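Local coordinates for protein interpain A (Prevotella intermedia, PDB 3BB7) that is probably a secreted cysteine peptidase of the C10 family, captured here as a zymogen form with the propeptide still attached to the catalytic domain, at residues T46-F51 / G288-Y293; T88-T93 / S281-W286. The protein carries 1 engineered substitution. All blocks are in the same frame, centred on the assembly; numbering follows the deposited sequence.

Contact 1: residues T46-F51 / G288-Y293; sequences TDNPSF and GDVDGY
The capped start of the prodomain helix 49-68 meets a type II turn of the catalytic domain, Gly288 to Asp291, through Thr46, Asn48 and Phe51 on one side and Asp289 and Val290 on the other. Thr46 OG1 donates to Asp289 OD1 at 2.7 Å, reaching the carboxylate on its anti side, slightly out of its plane; the threonine and aspartate run alongside each other, pointing opposite ways. The same hydroxyl oxygen accepts from Asn48 N at 3.2 Å, closing an ST turn, so it is gripped from both segments. Asn48 is the N-cap residue. Its CG stands anti to the backbone N (chi1 -176°), which carries OD1 back over the first turn of the helix, where Phe51 N donates to it at 3.0 Å in a nearly straight bond, from above the carbonyl plane; Ser50 N adds a weaker one. The other end of the amide, ND2, faces the turn and gives a weak, bent bond to Asp289 O at 3.2 Å. One group thus both caps the prodomain helix and touches the catalytic domain, about 7 Å from the side chain of His267, the predicted proton acceptor. Beside it, Val290 lays CG2 over one face of the Phe51 ring, 3.8 Å from the ring centroid and 17° off its normal, a CH-pi contact displaced toward the rim near CG. The same methyl also touches Asn48 ND2, 3.5 Å away. Within the turn, Val290 O accepts from Trp284 NE1 and Tyr294 OH.

Contact 2: residues T88-T93 / S281-W286; sequences TLLTTT and SVNWGW
Asn283 OD1 is held by two N-H groups: the backbone Gly285 N at 3.1 Å, lying in its carbonyl plane, and Gln123 NE2 of helix 116-128. The first bond closes an Asx turn at the end of strand 280-283, which sits in an antiparallel sheet that runs on from the peptidase part into propeptide strands, with 35-39 next to 292-294. The other end of the amide crosses the contact: Asn283 ND2 donates to Thr92 O at 2.8 Å. That bond is short but bent, with an N-H...O angle of 135°; the acceptor lies in the amide plane, while the donor is tilted 28° from the carbonyl plane of Thr92. Together these partners fix the rotation of the amide and tie the loop 88-93 to the turn after the strand. With its CG anti to the backbone N (chi1 -173°), Asn283 reaches out from the strand toward the loop, and Leu90 crosses it at about a right angle. Leu90 CD2 stands above the amide plane, offset to one side, 3.9 Å from Asn283 ND2 and 4.0 Å from Asn283 CB; the side chain also packs on Val270, Gln123 and Tyr127. Outside the two segments, Gln123 OE1 bonds Thr92 OG1 and Asp272 OD2 bonds Ser281 OG. At the far end of the contact the hydroxyl oxygens Thr88 OG1 and Ser281 OG meet at 2.8 Å.

How the contacts relate
Both contacts are largely buried close to the centre of the molecule, their centres about 10 Å apart, and share neighbouring strands of one sheet, 280-283 and 292-294, paired by the backbone bond from Val282 N to Gly292 O. Contact 1 joins propeptide to catalytic domain, mixing a helix cap, a carboxylate bond and a methyl over a ring. Contact 2 binds a loop to the sheet mainly through hydroxyls and an amide, with Thr88 at its exposed end. The residues following strand 280-283 connect them: Trp284 CB packs against Asn48 ND2, and Trp286 CD1 packs against Thr46 OG1.

Contact 1: residues T46-F51 / G288-Y293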
ATOM      1  N   THR A  46       0.240 -16.517   0.489  1.00 20.46           N
ATOM      2  CA  THR A  46       0.470 -15.476   1.447  1.00 19.52           C
ATOM      3  C   THR A  46      -0.853 -14.920   1.909  1.00 19.65           C
ATOM      4  O   THR A  46      -1.810 -14.927   1.162  1.00 19.06           O
ATOM      5  CB  THR A  46       1.353 -14.349   0.817  1.00 19.41           C
ATOM      6  OG1 THR A  46       1.496 -13.268   1.740  1.00 18.73           O
ATOM      7  CG2 THR A  46       0.777 -13.824  -0.513  1.00 19.64           C
ATOM      8  N   ASP A  47      -0.902 -14.454   3.153  1.00 19.20           N
ATOM      9  CA  ASP A  47      -2.120 -13.873   3.685  1.00 19.84           C
ATOM     10  C   ASP A  47      -2.282 -12.437   3.221  1.00 18.93           C
ATOM     11  O   ASP A  47      -3.325 -11.856   3.446  1.00 20.63           O
ATOM     12  CB  ASP A  47      -2.106 -13.890   5.224  1.00 20.92           C
ATOM     13  CG  ASP A  47      -2.391 -15.258   5.808  1.00 24.56           C
ATOM     14  OD1 ASP A  47      -2.815 -16.174   5.075  1.00 26.37           O
ATOM     15  OD2 ASP A  47      -2.213 -15.411   7.033  1.00 28.23           O
ATOM     16  N   ASN A  48      -1.248 -11.880   2.586  1.00 17.65           N
ATOM     17  CA  ASN A  48      -1.226 -10.480   2.082  1.00 15.78           C
ATOM     18  C   ASN A  48      -2.629  -9.949   1.734  1.00 14.88           C
ATOM     19  O   ASN A  48      -3.144 -10.215   0.667  1.00 14.35           O
ATOM     20  CB  ASN A  48      -0.285 -10.432   0.857  1.00 15.58           C
ATOM     21  CG  ASN A  48      -0.081  -9.050   0.299  1.00 12.86           C
ATOM     22  OD1 ASN A  48      -0.877  -8.148   0.517  1.00 13.93           O
ATOM     23  ND2 ASN A  48       0.973  -8.899  -0.487  1.00 12.86           N
ATOM     24  N   PRO A  49      -3.254  -9.191   2.641  1.00 15.13           N
ATOM     25  CA  PRO A  49      -4.635  -8.755   2.397  1.00 15.03           C
ATOM     26  C   PRO A  49      -4.786  -7.759   1.221  1.00 14.50           C
ATOM     27  O   PRO A  49      -5.844  -7.733   0.555  1.00 14.75           O
ATOM     28  CB  PRO A  49      -5.033  -8.092   3.732  1.00 15.58           C
ATOM     29  CG  PRO A  49      -4.100  -8.764   4.719  1.00 17.43           C
ATOM     30  CD  PRO A  49      -2.802  -8.785   3.985  1.00 16.28           C
ATOM     31  N   SER A  50      -3.770  -6.942   0.959  1.00 13.62           N
ATOM     32  CA  SER A  50      -3.933  -5.920  -0.073  1.00 13.04           C
ATOM     33  C   SER A  50      -3.815  -6.558  -1.466  1.00 12.75           C
ATOM     34  O   SER A  50      -4.544  -6.176  -2.408  1.00 13.03           O
ATOM     35  CB  SER A  50      -2.952  -4.785   0.169  1.00 13.56           C
ATOM     36  OG  SER A  50      -3.213  -4.195   1.443  1.00 14.11           O
ATOM     37  N   PHE A  51      -2.943  -7.566  -1.597  1.00 12.20           N
ATOM     38  CA  PHE A  51      -2.874  -8.345  -2.833  1.00 11.97           C
ATOM     39  C   PHE A  51      -4.184  -9.104  -3.054  1.00 12.59           C
ATOM     40  O   PHE A  51      -4.703  -9.171  -4.190  1.00 11.49           O
ATOM     41  CB  PHE A  51      -1.673  -9.298  -2.758  1.00 11.82           C
ATOM     42  CG  PHE A  51      -1.533 -10.235  -3.932  1.00 10.95           C
ATOM     43  CD1 PHE A  51      -1.657 -11.624  -3.766  1.00 13.19           C
ATOM     44  CD2 PHE A  51      -1.187  -9.729  -5.177  1.00 12.46           C
ATOM     45  CE1 PHE A  51      -1.484 -12.497  -4.866  1.00 13.56           C
ATOM     46  CE2 PHE A  51      -0.992 -10.573  -6.268  1.00 14.15           C
ATOM     47  CZ  PHE A  51      -1.153 -11.965  -6.114  1.00 13.20           C
ATOM     48  N   GLY A 288       7.311  -7.929   1.883  1.00 11.10           N
ATOM     49  CA  GLY A 288       7.837  -8.106   0.534  1.00 12.39           C
ATOM     50  C   GLY A 288       7.080  -9.153  -0.273  1.00 12.74           C
ATOM     51  O   GLY A 288       7.270  -9.236  -1.506  1.00 14.25           O
ATOM     52  N   ASP A 289       6.183  -9.906   0.360  1.00 12.29           N
ATOM     53  CA  ASP A 289       5.483 -10.961  -0.371  1.00 13.59           C
ATOM     54  C   ASP A 289       4.781 -10.355  -1.590  1.00 13.44           C
ATOM     55  O   ASP A 289       3.963  -9.452  -1.465  1.00 14.07           O
ATOM     56  CB  ASP A 289       4.414 -11.603   0.490  1.00 12.00           C
ATOM     57  CG  ASP A 289       4.977 -12.444   1.629  1.00 16.20           C
ATOM     58  OD1 ASP A 289       4.141 -12.967   2.428  1.00 17.94           O
ATOM     59  OD2 ASP A 289       6.221 -12.620   1.719  1.00 17.22           O
ATOM     60  N   VAL A 290       5.079 -10.931  -2.740  1.00 13.38           N
ATOM     61  CA  VAL A 290       4.488 -10.596  -4.042  1.00 13.06           C
ATOM     62  C   VAL A 290       4.562  -9.136  -4.493  1.00 12.93           C
ATOM     63  O   VAL A 290       3.826  -8.735  -5.388  1.00 12.55           O
ATOM     64  CB  VAL A 290       3.086 -11.274  -4.273  1.00 13.23           C
ATOM     65  CG1 VAL A 290       3.204 -12.803  -4.188  1.00 12.62           C
ATOM     66  CG2 VAL A 290       2.001 -10.762  -3.314  1.00 12.60           C
ATOM     67  N   ASP A 291       5.509  -8.378  -3.937  1.00 11.74           N
ATOM     68  CA  ASP A 291       5.766  -7.034  -4.465  1.00 11.49           C
ATOM     69  C   ASP A 291       6.166  -7.184  -5.939  1.00 11.06           C
ATOM     70  O   ASP A 291       6.800  -8.179  -6.329  1.00 11.87           O
ATOM     71  CB  ASP A 291       6.872  -6.293  -3.690  1.00 12.87           C
ATOM     72  CG  ASP A 291       6.471  -5.913  -2.286  1.00 12.04           C
ATOM     73  OD1 ASP A 291       5.282  -6.065  -1.931  1.00 12.89           O
ATOM     74  OD2 ASP A 291       7.370  -5.412  -1.539  1.00 13.01           O
ATOM     75  N   GLY A 292       5.763  -6.226  -6.767  1.00 11.04           N
ATOM     76  CA  GLY A 292       6.022  -6.305  -8.213  1.00 11.06           C
ATOM     77  C   GLY A 292       5.271  -5.228  -8.951  1.00  9.77           C
ATOM     78  O   GLY A 292       4.847  -4.239  -8.340  1.00 11.21           O
ATOM     79  N   TYR A 293       5.091  -5.411 -10.262  1.00  9.64           N
ATOM     80  CA  TYR A 293       4.376  -4.437 -11.099  1.00 10.04           C
ATOM     81  C   TYR A 293       3.005  -4.974 -11.440  1.00  9.85           C
ATOM     82  O   TYR A 293       2.853  -6.122 -11.874  1.00 10.09           O
ATOM     83  CB  TYR A 293       5.171  -4.181 -12.363  1.00 10.29           C
ATOM     84  CG  TYR A 293       6.353  -3.241 -12.179  1.00 10.53           C
ATOM     85  CD1 TYR A 293       6.304  -1.931 -12.653  1.00 10.24           C
ATOM     86  CD2 TYR A 293       7.489  -3.650 -11.503  1.00 11.54           C
ATOM     87  CE1 TYR A 293       7.406  -1.081 -12.512  1.00 11.80           C
ATOM     88  CE2 TYR A 293       8.601  -2.803 -11.355  1.00 13.89           C
ATOM     89  CZ  TYR A 293       8.529  -1.511 -11.833  1.00 11.87           C
ATOM     90  OH  TYR A 293       9.636  -0.693 -11.701  1.00 14.28           O
TER

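Contact 2: residues T88-T93 / S281-W286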
ATOM      1  N   THR A  88      11.096   1.219  -9.300  1.00 14.17           N
ATOM      2  CA  THR A  88      10.822   1.042  -7.874  1.00 13.63           C
ATOM      3  C   THR A  88      11.705   1.908  -6.976  1.00 13.68           C
ATOM      4  O   THR A  88      12.925   1.714  -6.942  1.00 14.36           O
ATOM      5  CB  THR A  88      11.032  -0.454  -7.550  1.00 14.15           C
ATOM      6  OG1 THR A  88      10.240  -1.226  -8.465  1.00 14.51           O
ATOM      7  CG2 THR A  88      10.634  -0.796  -6.085  1.00 14.37           C
ATOM      8  N   LEU A  89      11.072   2.853  -6.264  1.00 13.86           N
ATOM      9  CA  LEU A  89      11.765   3.792  -5.402  1.00 14.28           C
ATOM     10  C   LEU A  89      12.080   3.285  -3.997  1.00 14.47           C
ATOM     11  O   LEU A  89      13.146   3.627  -3.446  1.00 15.60           O
ATOM     12  CB  LEU A  89      10.943   5.090  -5.278  1.00 13.98           C
ATOM     13  CG  LEU A  89      10.870   5.884  -6.590  1.00 14.65           C
ATOM     14  CD1 LEU A  89       9.859   7.021  -6.491  1.00 15.47           C
ATOM     15  CD2 LEU A  89      12.243   6.466  -6.990  1.00 16.68           C
ATOM     16  N   LEU A  90      11.158   2.521  -3.388  1.00 13.83           N
ATOM     17  CA  LEU A  90      11.402   2.086  -2.013  1.00 14.35           C
ATOM     18  C   LEU A  90      12.426   0.940  -1.948  1.00 14.00           C
ATOM     19  O   LEU A  90      12.554   0.133  -2.896  1.00 15.86           O
ATOM     20  CB  LEU A  90      10.087   1.586  -1.403  1.00 14.29           C
ATOM     21  CG  LEU A  90       9.126   2.547  -0.705  1.00 17.53           C
ATOM     22  CD1 LEU A  90       9.005   3.982  -1.191  1.00 20.44           C
ATOM     23  CD2 LEU A  90       7.763   1.847  -0.530  1.00 15.50           C
ATOM     24  N   THR A  91      13.134   0.841  -0.811  1.00 13.34           N
ATOM     25  CA  THR A  91      14.054  -0.295  -0.588  1.00 13.25           C
ATOM     26  C   THR A  91      13.591  -1.200   0.561  1.00 12.72           C
ATOM     27  O   THR A  91      14.199  -2.241   0.830  1.00 13.27           O
ATOM     28  CB  THR A  91      15.469   0.220  -0.278  1.00 13.64           C
ATOM     29  OG1 THR A  91      15.419   1.144   0.816  1.00 16.31           O
ATOM     30  CG2 THR A  91      16.035   0.940  -1.535  1.00 17.54           C
ATOM     31  N   THR A  92      12.519  -0.791   1.242  1.00 10.67           N
ATOM     32  CA  THR A  92      12.054  -1.512   2.408  1.00 10.87           C
ATOM     33  C   THR A  92      11.047  -2.599   2.010  1.00 10.75           C
ATOM     34  O   THR A  92      10.382  -2.515   0.969  1.00 11.67           O
ATOM     35  CB  THR A  92      11.372  -0.559   3.396  1.00 11.12           C
ATOM     36  OG1 THR A  92      10.386   0.229   2.700  1.00 11.00           O
ATOM     37  CG2 THR A  92      12.384   0.348   4.045  1.00 12.05           C
ATOM     38  N   THR A  93      10.942  -3.623   2.851  1.00 11.99           N
ATOM     39  CA  THR A  93       9.944  -4.655   2.681  1.00 11.58           C
ATOM     40  C   THR A  93       9.215  -4.862   4.002  1.00 11.17           C
ATOM     41  O   THR A  93       9.250  -5.931   4.602  1.00 11.59           O
ATOM     42  CB  THR A  93      10.561  -5.980   2.172  1.00 11.51           C
ATOM     43  OG1 THR A  93      11.727  -6.296   2.938  1.00 12.78           O
ATOM     44  CG2 THR A  93      10.928  -5.850   0.703  1.00 14.03           C
ATOM     45  N   SER A 281       4.616  -0.065  -9.918  1.00 10.33           N
ATOM     46  CA  SER A 281       5.359  -0.792  -8.924  1.00 10.90           C
ATOM     47  C   SER A 281       4.638  -0.679  -7.604  1.00 10.06           C
ATOM     48  O   SER A 281       4.332   0.433  -7.149  1.00 10.52           O
ATOM     49  CB  SER A 281       6.765  -0.210  -8.814  1.00 11.88           C
ATOM     50  OG  SER A 281       7.522  -0.896  -7.830  1.00 12.75           O
ATOM     51  N   VAL A 282       4.366  -1.823  -6.988  1.00 10.17           N
ATOM     52  CA  VAL A 282       3.581  -1.896  -5.755  1.00 10.93           C
ATOM     53  C   VAL A 282       4.382  -2.572  -4.638  1.00 10.67           C
ATOM     54  O   VAL A 282       4.984  -3.644  -4.838  1.00 10.90           O
ATOM     55  CB  VAL A 282       2.296  -2.693  -5.963  1.00 10.68           C
ATOM     56  CG1 VAL A 282       1.483  -2.797  -4.668  1.00 11.65           C
ATOM     57  CG2 VAL A 282       1.422  -2.081  -7.077  1.00 11.34           C
ATOM     58  N   ASN A 283       4.378  -1.902  -3.483  1.00 10.99           N
ATOM     59  CA  ASN A 283       4.877  -2.470  -2.241  1.00 10.29           C
ATOM     60  C   ASN A 283       3.675  -2.707  -1.350  1.00 10.10           C
ATOM     61  O   ASN A 283       3.094  -1.768  -0.852  1.00 10.74           O
ATOM     62  CB  ASN A 283       5.888  -1.520  -1.606  1.00 10.84           C
ATOM     63  CG  ASN A 283       6.575  -2.133  -0.394  1.00 10.34           C
ATOM     64  OD1 ASN A 283       5.913  -2.695   0.476  1.00 11.63           O
ATOM     65  ND2 ASN A 283       7.916  -2.065  -0.363  1.00 12.55           N
ATOM     66  N   TRP A 284       3.272  -3.962  -1.202  1.00 10.79           N
ATOM     67  CA  TRP A 284       2.025  -4.289  -0.507  1.00 11.03           C
ATOM     68  C   TRP A 284       2.123  -4.148   1.005  1.00 10.51           C
ATOM     69  O   TRP A 284       1.095  -4.235   1.677  1.00 12.27           O
ATOM     70  CB  TRP A 284       1.590  -5.734  -0.788  1.00 10.82           C
ATOM     71  CG  TRP A 284       1.416  -6.063  -2.249  1.00  9.98           C
ATOM     72  CD1 TRP A 284       2.278  -6.788  -3.034  1.00 10.05           C
ATOM     73  CD2 TRP A 284       0.307  -5.702  -3.089  1.00  9.08           C
ATOM     74  NE1 TRP A 284       1.767  -6.907  -4.312  1.00 10.55           N
ATOM     75  CE2 TRP A 284       0.578  -6.228  -4.381  1.00 10.68           C
ATOM     76  CE3 TRP A 284      -0.867  -4.940  -2.891  1.00 10.42           C
ATOM     77  CZ2 TRP A 284      -0.281  -6.053  -5.455  1.00 11.25           C
ATOM     78  CZ3 TRP A 284      -1.735  -4.763  -4.008  1.00 10.62           C
ATOM     79  CH2 TRP A 284      -1.422  -5.322  -5.255  1.00 10.62           C
ATOM     80  N   GLY A 285       3.326  -3.988   1.539  1.00 10.35           N
ATOM     81  CA  GLY A 285       3.519  -3.865   2.990  1.00 11.41           C
ATOM     82  C   GLY A 285       3.242  -5.189   3.692  1.00 10.85           C
ATOM     83  O   GLY A 285       2.743  -5.210   4.803  1.00 11.11           O
ATOM     84  N   TRP A 286       3.596  -6.299   3.039  1.00 10.32           N
ATOM     85  CA  TRP A 286       3.407  -7.620   3.628  1.00 10.39           C
ATOM     86  C   TRP A 286       4.712  -8.377   3.557  1.00 10.08           C
ATOM     87  O   TRP A 286       4.792  -9.465   2.988  1.00 10.65           O
ATOM     88  CB  TRP A 286       2.243  -8.385   3.006  1.00 10.76           C
ATOM     89  CG  TRP A 286       1.710  -9.450   3.939  1.00 11.33           C
ATOM     90  CD1 TRP A 286       1.986 -10.791   3.899  1.00 13.08           C
ATOM     91  CD2 TRP A 286       0.825  -9.253   5.069  1.00 11.40           C
ATOM     92  NE1 TRP A 286       1.332 -11.430   4.910  1.00 13.84           N
ATOM     93  CE2 TRP A 286       0.624 -10.515   5.657  1.00 10.90           C
ATOM     94  CE3 TRP A 286       0.205  -8.127   5.644  1.00 12.12           C
ATOM     95  CZ2 TRP A 286      -0.213 -10.698   6.777  1.00 13.45           C
ATOM     96  CZ3 TRP A 286      -0.637  -8.305   6.761  1.00 12.36           C
ATOM     97  CH2 TRP A 286      -0.832  -9.583   7.311  1.00 12.81           C
TER